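Local coordinates for beta-galactosidase (PDB 5MUJ), which probably hydrolyses arabinofuranosidic linkages in side chain B of the plant pectin rhamnogalacturonan II, as a glycoside hydrolase of a gut bacterium, at residues 65-70 and 338-343; 208-213 and 248-253; 343-348 and 365-370. All coordinates share one frame; numbering follows the deposited sequence.

Contact 1 of 3, residues 65-70 and 338-343; sequences VFRQGD and IKHDGV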
loop_
_atom_site.group_PDB
_atom_site.type_symbol
_atom_site.label_atom_id
_atom_site.label_comp_id
_atom_site.label_asym_id
_atom_site.label_seq_id
_atom_site.Cartn_x
_atom_site.Cartn_y
_atom_site.Cartn_z
ATOM N N VAL A 65 -1.252 -2.973 -8.375
ATOM C CA VAL A 65 -1.225 -3.603 -9.727
ATOM C C VAL A 65 -2.496 -4.387 -9.964
ATOM O O VAL A 65 -2.943 -5.161 -9.123
ATOM C CB VAL A 65 0.002 -4.512 -9.977
ATOM C CG1 VAL A 65 -0.097 -5.228 -11.358
ATOM C CG2 VAL A 65 1.291 -3.722 -9.898
ATOM N N PHE A 66 -3.057 -4.185 -11.150
ATOM C CA PHE A 66 -4.254 -4.893 -11.546
ATOM C C PHE A 66 -4.316 -5.108 -13.066
ATOM O O PHE A 66 -3.493 -4.603 -13.797
ATOM C CB PHE A 66 -5.490 -4.160 -11.023
ATOM C CG PHE A 66 -5.550 -2.706 -11.399
ATOM C CD1 PHE A 66 -4.800 -1.777 -10.680
ATOM C CD2 PHE A 66 -6.395 -2.244 -12.410
ATOM C CE1 PHE A 66 -4.833 -0.441 -11.010
ATOM C CE2 PHE A 66 -6.447 -0.904 -12.717
ATOM C CZ PHE A 66 -5.680 -0.001 -11.998
ATOM N N ARG A 67 -5.297 -5.882 -13.494
ATOM C CA ARG A 67 -5.399 -6.317 -14.908
ATOM C C ARG A 67 -6.779 -5.946 -15.457
ATOM O O ARG A 67 -7.774 -6.118 -14.783
ATOM C CB ARG A 67 -5.134 -7.828 -14.943
ATOM C CG ARG A 67 -5.715 -8.682 -16.041
ATOM C CD ARG A 67 -4.851 -8.722 -17.294
ATOM N NE ARG A 67 -4.432 -10.088 -17.639
ATOM C CZ ARG A 67 -5.230 -11.096 -18.008
ATOM N NH1 ARG A 67 -6.552 -10.943 -18.105
ATOM N NH2 ARG A 67 -4.695 -12.288 -18.277
ATOM N N GLN A 68 -6.821 -5.426 -16.684
ATOM C CA GLN A 68 -8.084 -5.271 -17.433
ATOM C C GLN A 68 -7.813 -5.697 -18.855
ATOM O O GLN A 68 -6.931 -5.132 -19.486
ATOM C CB GLN A 68 -8.584 -3.834 -17.438
ATOM C CG GLN A 68 -9.875 -3.669 -18.231
ATOM C CD GLN A 68 -10.529 -2.329 -17.987
ATOM O OE1 GLN A 68 -10.328 -1.393 -18.740
ATOM N NE2 GLN A 68 -11.301 -2.235 -16.921
ATOM N N GLY A 69 -8.603 -6.650 -19.345
ATOM C CA GLY A 69 -8.342 -7.292 -20.621
ATOM C C GLY A 69 -7.109 -8.142 -20.416
ATOM O O GLY A 69 -7.081 -8.966 -19.496
ATOM N N ASP A 70 -6.092 -7.937 -21.248
ATOM C CA ASP A 70 -4.769 -8.531 -21.013
ATOM C C ASP A 70 -3.708 -7.476 -20.699
ATOM O O ASP A 70 -2.518 -7.797 -20.680
ATOM C CB ASP A 70 -4.339 -9.384 -22.206
ATOM C CG ASP A 70 -5.330 -10.494 -22.520
ATOM O OD1 ASP A 70 -5.837 -11.124 -21.566
ATOM O OD2 ASP A 70 -5.603 -10.725 -23.720
ATOM N N ILE A 338 1.764 -10.126 -7.319
ATOM C CA ILE A 338 0.965 -10.742 -8.347
ATOM C C ILE A 338 1.563 -12.118 -8.555
ATOM O O ILE A 338 2.772 -12.212 -8.754
ATOM C CB ILE A 338 1.069 -9.971 -9.684
ATOM C CG1 ILE A 338 0.561 -8.527 -9.555
ATOM C CG2 ILE A 338 0.307 -10.693 -10.775
ATOM C CD1 ILE A 338 -0.925 -8.380 -9.277
ATOM N N LYS A 339 0.751 -13.167 -8.482
ATOM C CA LYS A 339 1.141 -14.450 -9.071
ATOM C C LYS A 339 0.430 -14.663 -10.413
ATOM O O LYS A 339 -0.783 -14.765 -10.487
ATOM C CB LYS A 339 0.886 -15.636 -8.139
ATOM C CG LYS A 339 1.446 -16.925 -8.734
ATOM C CD LYS A 339 1.473 -18.126 -7.827
ATOM C CE LYS A 339 2.142 -19.288 -8.562
ATOM N NZ LYS A 339 2.175 -20.497 -7.728
ATOM N N HIS A 340 1.221 -14.814 -11.477
ATOM C CA HIS A 340 0.675 -14.991 -12.819
ATOM C C HIS A 340 1.558 -15.942 -13.605
ATOM O O HIS A 340 2.781 -15.809 -13.562
ATOM C CB HIS A 340 0.583 -13.644 -13.520
ATOM C CG HIS A 340 -0.006 -13.718 -14.900
ATOM N ND1 HIS A 340 -1.354 -13.904 -15.123
ATOM C CD2 HIS A 340 0.572 -13.633 -16.120
ATOM C CE1 HIS A 340 -1.580 -13.922 -16.427
ATOM N NE2 HIS A 340 -0.425 -13.781 -17.053
ATOM N N ASP A 341 0.925 -16.898 -14.303
ATOM C CA ASP A 341 1.601 -17.864 -15.153
ATOM C C ASP A 341 2.811 -18.466 -14.455
ATOM O O ASP A 341 3.898 -18.475 -14.992
ATOM C CB ASP A 341 1.987 -17.196 -16.485
ATOM C CG ASP A 341 2.475 -18.188 -17.523
ATOM O OD1 ASP A 341 1.826 -19.243 -17.718
ATOM O OD2 ASP A 341 3.525 -17.886 -18.122
ATOM N N GLY A 342 2.607 -18.935 -13.232
ATOM C CA GLY A 342 3.635 -19.662 -12.501
ATOM C C GLY A 342 4.806 -18.848 -11.961
ATOM O O GLY A 342 5.809 -19.427 -11.532
ATOM N N VAL A 343 4.675 -17.524 -11.931
ATOM C CA VAL A 343 5.740 -16.643 -11.452
ATOM C C VAL A 343 5.118 -15.653 -10.480
ATOM O O VAL A 343 4.037 -15.118 -10.770
ATOM C CB VAL A 343 6.413 -15.914 -12.630
ATOM C CG1 VAL A 343 7.555 -15.025 -12.173
ATOM C CG2 VAL A 343 6.902 -16.933 -13.677
#
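V65 and I338 bring the two backbones nearest, their CA atoms 7.6 Å apart, and with no hydrogen bond across this gap the strands meet through van der Waals contacts of their side chains. V65 holds CG1 anti to its own N (chi1 175°), which carries that methyl to I338 CG1 at 3.8 Å. The two side chains cross at about a right angle, and I338 CD1 lies against the valine as well, 3.8 Å from V65 O. Branched aliphatic residues suit both strands: they favour extended backbone and offer broad apolar surface, which F347 from the next strand also touches. If alanine stood at I338, the loss of CG1 and CD1 would probably leave V65 CG1 without its partner and open a gap between the strands beside F347. Strands 59-68 and 331-340 are edge strands of two separate four-stranded antiparallel sheets, neighbouring blades of a five-bladed beta-propeller, and this is packing between blades. Nearer the surface the contact turns polar and looser. R67, bent at chi2 and chi3, brings NH2 to H340 CE1 at 4.0 Å, with the guanidinium and imidazole planes 76° apart. D70 OD1 lies 3.3 Å above one face of that guanidinium, a salt bridge of charges rather than of aimed N-H groups. The H340 ring also meets W72 edge-to-face. Beyond it the chain reverses in a type I' turn, closed by V343 N to H340 O at 3.0 Å and H340 N to V343 O at 2.9 Å. G342, with its positive phi, fits this turn readily, as G69 fits the bend after strand 59-68.

Contact 2 of 3, residues 208-213 and 248-253; sequences STVYWD and KDMKTW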
loop_
_atom_site.group_PDB
_atom_site.type_symbol
_atom_site.label_atom_id
_atom_site.label_comp_id
_atom_site.label_asym_id
_atom_site.label_seq_id
_atom_site.Cartn_x
_atom_site.Cartn_y
_atom_site.Cartn_z
ATOM N N SER A 208 -4.853 2.907 3.077
ATOM C CA SER A 208 -6.042 2.088 3.249
ATOM C C SER A 208 -6.282 1.241 2.006
ATOM O O SER A 208 -5.826 1.595 0.919
ATOM C CB SER A 208 -7.274 2.989 3.432
ATOM O OG SER A 208 -7.444 3.801 2.262
ATOM N N THR A 209 -6.989 0.131 2.155
ATOM C CA THR A 209 -7.467 -0.665 0.992
ATOM C C THR A 209 -8.774 -1.279 1.421
ATOM O O THR A 209 -8.872 -1.777 2.558
ATOM C CB THR A 209 -6.468 -1.751 0.551
ATOM O OG1 THR A 209 -5.331 -1.122 -0.032
ATOM C CG2 THR A 209 -7.086 -2.661 -0.461
ATOM N N VAL A 210 -9.799 -1.142 0.605
ATOM C CA VAL A 210 -11.117 -1.716 0.885
ATOM C C VAL A 210 -11.321 -2.978 0.068
ATOM O O VAL A 210 -11.112 -2.985 -1.163
ATOM C CB VAL A 210 -12.242 -0.695 0.584
ATOM C CG1 VAL A 210 -13.632 -1.320 0.739
ATOM C CG2 VAL A 210 -12.056 0.534 1.463
ATOM N N TYR A 211 -11.734 -4.042 0.743
ATOM C CA TYR A 211 -12.014 -5.350 0.140
ATOM C C TYR A 211 -13.517 -5.624 0.109
ATOM O O TYR A 211 -14.223 -5.200 1.016
ATOM C CB TYR A 211 -11.279 -6.433 0.950
ATOM C CG TYR A 211 -9.771 -6.247 0.928
ATOM C CD1 TYR A 211 -9.037 -6.596 -0.226
ATOM C CD2 TYR A 211 -9.075 -5.725 2.005
ATOM C CE1 TYR A 211 -7.669 -6.400 -0.286
ATOM C CE2 TYR A 211 -7.704 -5.520 1.954
ATOM C CZ TYR A 211 -6.995 -5.870 0.808
ATOM O OH TYR A 211 -5.635 -5.656 0.795
ATOM N N TRP A 212 -13.999 -6.320 -0.935
ATOM C CA TRP A 212 -15.364 -6.853 -0.975
ATOM C C TRP A 212 -15.320 -8.250 -0.343
ATOM O O TRP A 212 -14.695 -9.139 -0.872
ATOM C CB TRP A 212 -15.925 -6.944 -2.412
ATOM C CG TRP A 212 -17.262 -7.625 -2.463
ATOM C CD1 TRP A 212 -18.370 -7.309 -1.732
ATOM C CD2 TRP A 212 -17.624 -8.755 -3.270
ATOM N NE1 TRP A 212 -19.400 -8.165 -2.037
ATOM C CE2 TRP A 212 -18.970 -9.065 -2.979
ATOM C CE3 TRP A 212 -16.940 -9.539 -4.211
ATOM C CZ2 TRP A 212 -19.653 -10.130 -3.602
ATOM C CZ3 TRP A 212 -17.616 -10.595 -4.831
ATOM C CH2 TRP A 212 -18.957 -10.879 -4.520
ATOM N N ASP A 213 -15.921 -8.415 0.835
ATOM C CA ASP A 213 -15.992 -9.703 1.517
ATOM C C ASP A 213 -17.369 -10.294 1.259
ATOM O O ASP A 213 -18.326 -9.946 1.923
ATOM C CB ASP A 213 -15.733 -9.529 3.023
ATOM C CG ASP A 213 -15.775 -10.851 3.784
ATOM O OD1 ASP A 213 -15.882 -11.937 3.146
ATOM O OD2 ASP A 213 -15.731 -10.806 5.026
ATOM N N LYS A 248 -21.373 -0.928 4.735
ATOM C CA LYS A 248 -22.376 -1.594 3.912
ATOM C C LYS A 248 -22.577 -0.877 2.561
ATOM O O LYS A 248 -23.241 -1.435 1.695
ATOM C CB LYS A 248 -23.718 -1.705 4.649
ATOM C CG LYS A 248 -23.630 -1.642 6.175
ATOM N N ASP A 249 -22.015 0.328 2.385
ATOM C CA ASP A 249 -22.292 1.170 1.202
ATOM C C ASP A 249 -21.108 1.988 0.627
ATOM O O ASP A 249 -21.298 2.803 -0.278
ATOM C CB ASP A 249 -23.445 2.117 1.542
ATOM C CG ASP A 249 -23.139 3.072 2.703
ATOM O OD1 ASP A 249 -22.028 3.066 3.302
ATOM O OD2 ASP A 249 -24.062 3.850 3.034
HETATM N N MSE A 250 -19.902 1.751 1.145
HETATM C CA MSE A 250 -18.678 2.512 0.826
HETATM C C MSE A 250 -18.579 3.898 1.429
HETATM O O MSE A 250 -17.491 4.458 1.442
HETATM C CB MSE A 250 -18.373 2.619 -0.674
HETATM C CG MSE A 250 -18.258 1.261 -1.378
HETATM SE SE MSE A 250 -16.628 0.360 -0.756
HETATM C CE MSE A 250 -15.326 1.601 -1.542
ATOM N N LYS A 251 -19.676 4.438 1.964
ATOM C CA LYS A 251 -19.757 5.846 2.329
ATOM C C LYS A 251 -19.693 6.003 3.827
ATOM O O LYS A 251 -18.953 6.862 4.324
ATOM C CB LYS A 251 -21.061 6.457 1.827
ATOM N N THR A 252 -20.476 5.183 4.535
ATOM C CA THR A 252 -20.538 5.199 6.004
ATOM C C THR A 252 -19.699 4.073 6.592
ATOM O O THR A 252 -19.874 2.935 6.218
ATOM C CB THR A 252 -22.004 5.042 6.460
ATOM O OG1 THR A 252 -22.659 6.290 6.279
ATOM C CG2 THR A 252 -22.138 4.618 7.898
ATOM N N TRP A 253 -18.832 4.405 7.542
ATOM C CA TRP A 253 -17.842 3.478 8.097
ATOM C C TRP A 253 -17.916 3.415 9.619
ATOM O O TRP A 253 -18.180 4.432 10.258
ATOM C CB TRP A 253 -16.439 3.906 7.650
ATOM C CG TRP A 253 -16.295 3.741 6.166
ATOM C CD1 TRP A 253 -16.639 4.648 5.203
ATOM C CD2 TRP A 253 -15.840 2.564 5.468
ATOM N NE1 TRP A 253 -16.431 4.103 3.952
ATOM C CE2 TRP A 253 -15.921 2.838 4.089
ATOM C CE3 TRP A 253 -15.353 1.313 5.881
ATOM C CZ2 TRP A 253 -15.547 1.891 3.109
ATOM C CZ3 TRP A 253 -14.988 0.371 4.909
ATOM C CH2 TRP A 253 -15.074 0.672 3.540
#
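V210 meets M250 and W253 in a buried, wholly apolar contact within one propeller blade, where the loop before the outer strand 254-255 sends two side chains back over the sheet to the edge strand 204-212. The backbones stay well apart, the CA atoms of V210 and M250 being 8.7 Å from each other, so long side chains are needed to span the distance. V210 fills its end with two methyls. CG1 lies at the edge of the W253 ring, in its plane and 3.7 Å from CH2, while it also touches M250 SE at 3.7 Å. CG2 meets the same indole corner, at 3.7 Å from CH2. M250, modelled as selenomethionine, does not start out facing the strand; bends at chi2 (-69°) and chi3 (-67°) swing its end toward V210, an adaptability that suits an unbranched, flexible residue. W253 is stiff by comparison and its rotation is restrained: NE1 donates to M250 O at 2.7 Å from above the carbonyl plane, which satisfies the indole N-H and links the two hydrophobic residues to each other. The loop itself is shaped by D249. Its OD1 accepts from K251 N at 3.0 Å, an Asx turn, and from T252 N at 2.9 Å, nearly straight at 171°, both from the same face of the carboxylate. An aspartate suits this place because its short side chain folds back onto its own backbone. S247 OG adds bonds to D249 N and T252 O. Around the contact, W253 packs on M224 of strand 222-231 and A245 of strand 238-247, whereas M250 reaches F222 and, in the adjoining blade, L169 of strand 166-172.

Contact 3 of 3, residues 343-348 and 365-370; sequences VVYHFY and KPMGRS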
loop_
_atom_site.group_PDB
_atom_site.type_symbol
_atom_site.label_atom_id
_atom_site.label_comp_id
_atom_site.label_asym_id
_atom_site.label_seq_id
_atom_site.Cartn_x
_atom_site.Cartn_y
_atom_site.Cartn_z
ATOM N N VAL A 343 4.675 -17.524 -11.931
ATOM C CA VAL A 343 5.740 -16.643 -11.452
ATOM C C VAL A 343 5.118 -15.653 -10.480
ATOM O O VAL A 343 4.037 -15.118 -10.770
ATOM C CB VAL A 343 6.413 -15.914 -12.630
ATOM C CG1 VAL A 343 7.555 -15.025 -12.173
ATOM C CG2 VAL A 343 6.902 -16.933 -13.677
ATOM N N VAL A 344 5.796 -15.426 -9.347
ATOM C CA VAL A 344 5.411 -14.404 -8.363
ATOM C C VAL A 344 6.198 -13.123 -8.576
ATOM O O VAL A 344 7.420 -13.168 -8.704
ATOM C CB VAL A 344 5.621 -14.873 -6.902
ATOM C CG1 VAL A 344 5.128 -13.789 -5.930
ATOM C CG2 VAL A 344 4.902 -16.167 -6.631
ATOM N N TYR A 345 5.474 -11.994 -8.663
ATOM C CA TYR A 345 6.062 -10.677 -8.852
ATOM C C TYR A 345 5.722 -9.873 -7.598
ATOM O O TYR A 345 4.545 -9.641 -7.330
ATOM C CB TYR A 345 5.484 -9.950 -10.081
ATOM C CG TYR A 345 5.624 -10.683 -11.411
ATOM C CD1 TYR A 345 4.803 -11.770 -11.738
ATOM C CD2 TYR A 345 6.546 -10.256 -12.360
ATOM C CE1 TYR A 345 4.952 -12.437 -12.950
ATOM C CE2 TYR A 345 6.678 -10.907 -13.574
ATOM C CZ TYR A 345 5.869 -11.969 -13.860
ATOM O OH TYR A 345 5.990 -12.636 -15.073
ATOM N N HIS A 346 6.750 -9.442 -6.881
ATOM C CA HIS A 346 6.585 -8.661 -5.682
ATOM C C HIS A 346 7.059 -7.236 -5.990
ATOM O O HIS A 346 8.255 -6.996 -6.108
ATOM C CB HIS A 346 7.365 -9.277 -4.537
ATOM C CG HIS A 346 7.007 -8.717 -3.182
ATOM N ND1 HIS A 346 6.992 -9.513 -2.057
ATOM C CD2 HIS A 346 6.744 -7.446 -2.739
ATOM C CE1 HIS A 346 6.683 -8.779 -0.990
ATOM N NE2 HIS A 346 6.532 -7.532 -1.370
ATOM N N PHE A 347 6.083 -6.308 -6.116
ATOM C CA PHE A 347 6.364 -4.903 -6.335
ATOM C C PHE A 347 6.598 -4.202 -5.003
ATOM O O PHE A 347 5.844 -4.433 -4.033
ATOM C CB PHE A 347 5.199 -4.228 -7.073
ATOM C CG PHE A 347 4.969 -4.797 -8.456
ATOM C CD1 PHE A 347 4.255 -5.975 -8.630
ATOM C CD2 PHE A 347 5.489 -4.164 -9.585
ATOM C CE1 PHE A 347 4.050 -6.522 -9.916
ATOM C CE2 PHE A 347 5.302 -4.716 -10.862
ATOM C CZ PHE A 347 4.578 -5.882 -11.011
ATOM N N TYR A 348 7.619 -3.369 -4.922
ATOM C CA TYR A 348 7.956 -2.713 -3.644
ATOM C C TYR A 348 8.595 -1.381 -3.877
ATOM O O TYR A 348 8.949 -1.068 -5.013
ATOM C CB TYR A 348 8.859 -3.606 -2.794
ATOM C CG TYR A 348 10.289 -3.843 -3.294
ATOM C CD1 TYR A 348 10.587 -4.866 -4.231
ATOM C CD2 TYR A 348 11.318 -3.023 -2.918
ATOM C CE1 TYR A 348 11.891 -5.079 -4.619
ATOM C CE2 TYR A 348 12.630 -3.218 -3.330
ATOM C CZ TYR A 348 12.901 -4.254 -4.226
ATOM O OH TYR A 348 14.220 -4.496 -4.654
ATOM N N LYS A 365 11.427 -16.607 -10.017
ATOM C CA LYS A 365 12.605 -17.069 -10.767
ATOM C C LYS A 365 13.198 -15.893 -11.527
ATOM O O LYS A 365 12.507 -14.883 -11.721
ATOM C CB LYS A 365 12.227 -18.203 -11.725
ATOM C CG LYS A 365 11.312 -17.770 -12.871
ATOM C CD LYS A 365 10.869 -18.956 -13.721
ATOM C CE LYS A 365 10.271 -18.524 -15.054
ATOM N NZ LYS A 365 10.158 -19.693 -15.976
ATOM N N PRO A 366 14.482 -15.989 -11.934
ATOM C CA PRO A 366 15.005 -14.871 -12.728
ATOM C C PRO A 366 14.151 -14.558 -13.978
ATOM O O PRO A 366 13.789 -15.484 -14.736
ATOM C CB PRO A 366 16.400 -15.355 -13.161
ATOM C CG PRO A 366 16.764 -16.418 -12.180
ATOM C CD PRO A 366 15.454 -17.110 -11.864
HETATM N N MSE A 367 13.842 -13.264 -14.191
HETATM C CA MSE A 367 13.076 -12.749 -15.327
HETATM C C MSE A 367 13.848 -11.663 -16.064
HETATM O O MSE A 367 13.257 -10.833 -16.738
HETATM C CB MSE A 367 11.731 -12.213 -14.820
HETATM C CG MSE A 367 10.832 -13.264 -14.189
HETATM SE SE MSE A 367 10.296 -14.717 -15.401
HETATM C CE MSE A 367 9.078 -13.579 -16.421
ATOM N N GLY A 368 15.168 -11.678 -15.970
ATOM C CA GLY A 368 16.032 -10.650 -16.529
ATOM C C GLY A 368 16.365 -9.541 -15.544
ATOM O O GLY A 368 16.333 -9.729 -14.334
ATOM N N ARG A 369 16.721 -8.385 -16.089
ATOM C CA ARG A 369 17.176 -7.246 -15.322
ATOM C C ARG A 369 16.610 -5.980 -15.911
ATOM O O ARG A 369 16.610 -5.811 -17.115
ATOM C CB ARG A 369 18.698 -7.131 -15.269
ATOM C CG ARG A 369 19.420 -8.173 -14.435
ATOM C CD ARG A 369 19.040 -8.150 -12.963
ATOM N NE ARG A 369 19.579 -9.331 -12.298
ATOM C CZ ARG A 369 20.768 -9.430 -11.707
ATOM N NH1 ARG A 369 21.638 -8.419 -11.691
ATOM N NH2 ARG A 369 21.106 -10.591 -11.148
ATOM N N SER A 370 16.155 -5.080 -15.043
ATOM C CA SER A 370 15.612 -3.812 -15.475
ATOM C C SER A 370 16.670 -2.968 -16.099
ATOM O O SER A 370 17.801 -2.976 -15.633
ATOM C CB SER A 370 15.099 -2.992 -14.260
ATOM O OG SER A 370 14.642 -1.789 -14.756
#
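Y345 and M367 make the closest approach here: the selenomethionine methyl CE stands 3.5 Å from the tyrosine OH and obliquely to the ring, with CE to CZ at 4.4 Å. The two side chains cross at about a right angle. M367, bent at chi2 and chi3, curls its end toward the strand; a flexible thioether-type chain, here with selenium, can follow the outline of a ring and a valine at once. V343 lies two residues before Y345 on strand 343-351 and shares the partner, its CG1 approaching M367 CG at 4.2 Å. With V343 and Y345 both buried, this is the compact half of the contact, and L100 and T363 also pack on Y345. The other half is looser and faces solvent. K365 starts with CG between its backbone N and carbonyl carbon (chi1 67°) and is extended from there, so that CE passes V343 CG2 at 4.0 Å across the valine. A lysine suits such a margin, since its methylenes can lie on an apolar neighbour while the ammonium stays at the surface; because K365 also touches a crystal neighbour, its exact pose may owe something to the lattice. After M367, G368 adopts backbone angles that would jam a side chain against the preceding carbonyl. S370 OG then bonds to L49 O of strand 45-51. The chain thus leaves a propeller blade in which that N-terminal strand completes a sheet otherwise built from the last three strands, the "Velcro" closure familiar from beta-propellers.

Overall arrangement
From the N terminus, strand 45-51 first joins the last blade, and strand 59-68 then opens the next one. Contact 1 joins the innermost strands of the first and last blades of the ring, closing a loop of 267 intervening residues; contact 2 falls within that span and closes a short loop of its own inside a single blade, about 24 Å from contact 1 between centres. Contact 3, in series, closes a loop of 16 residues, containing strand 357-363, back onto strand 343-351. It shares V343 with contact 1, and a probable hydrogen bond from Y345 N to I338 O (2.7 Å) joins them. Contacts 2 and 3 lie on opposite sides of the chain's centre.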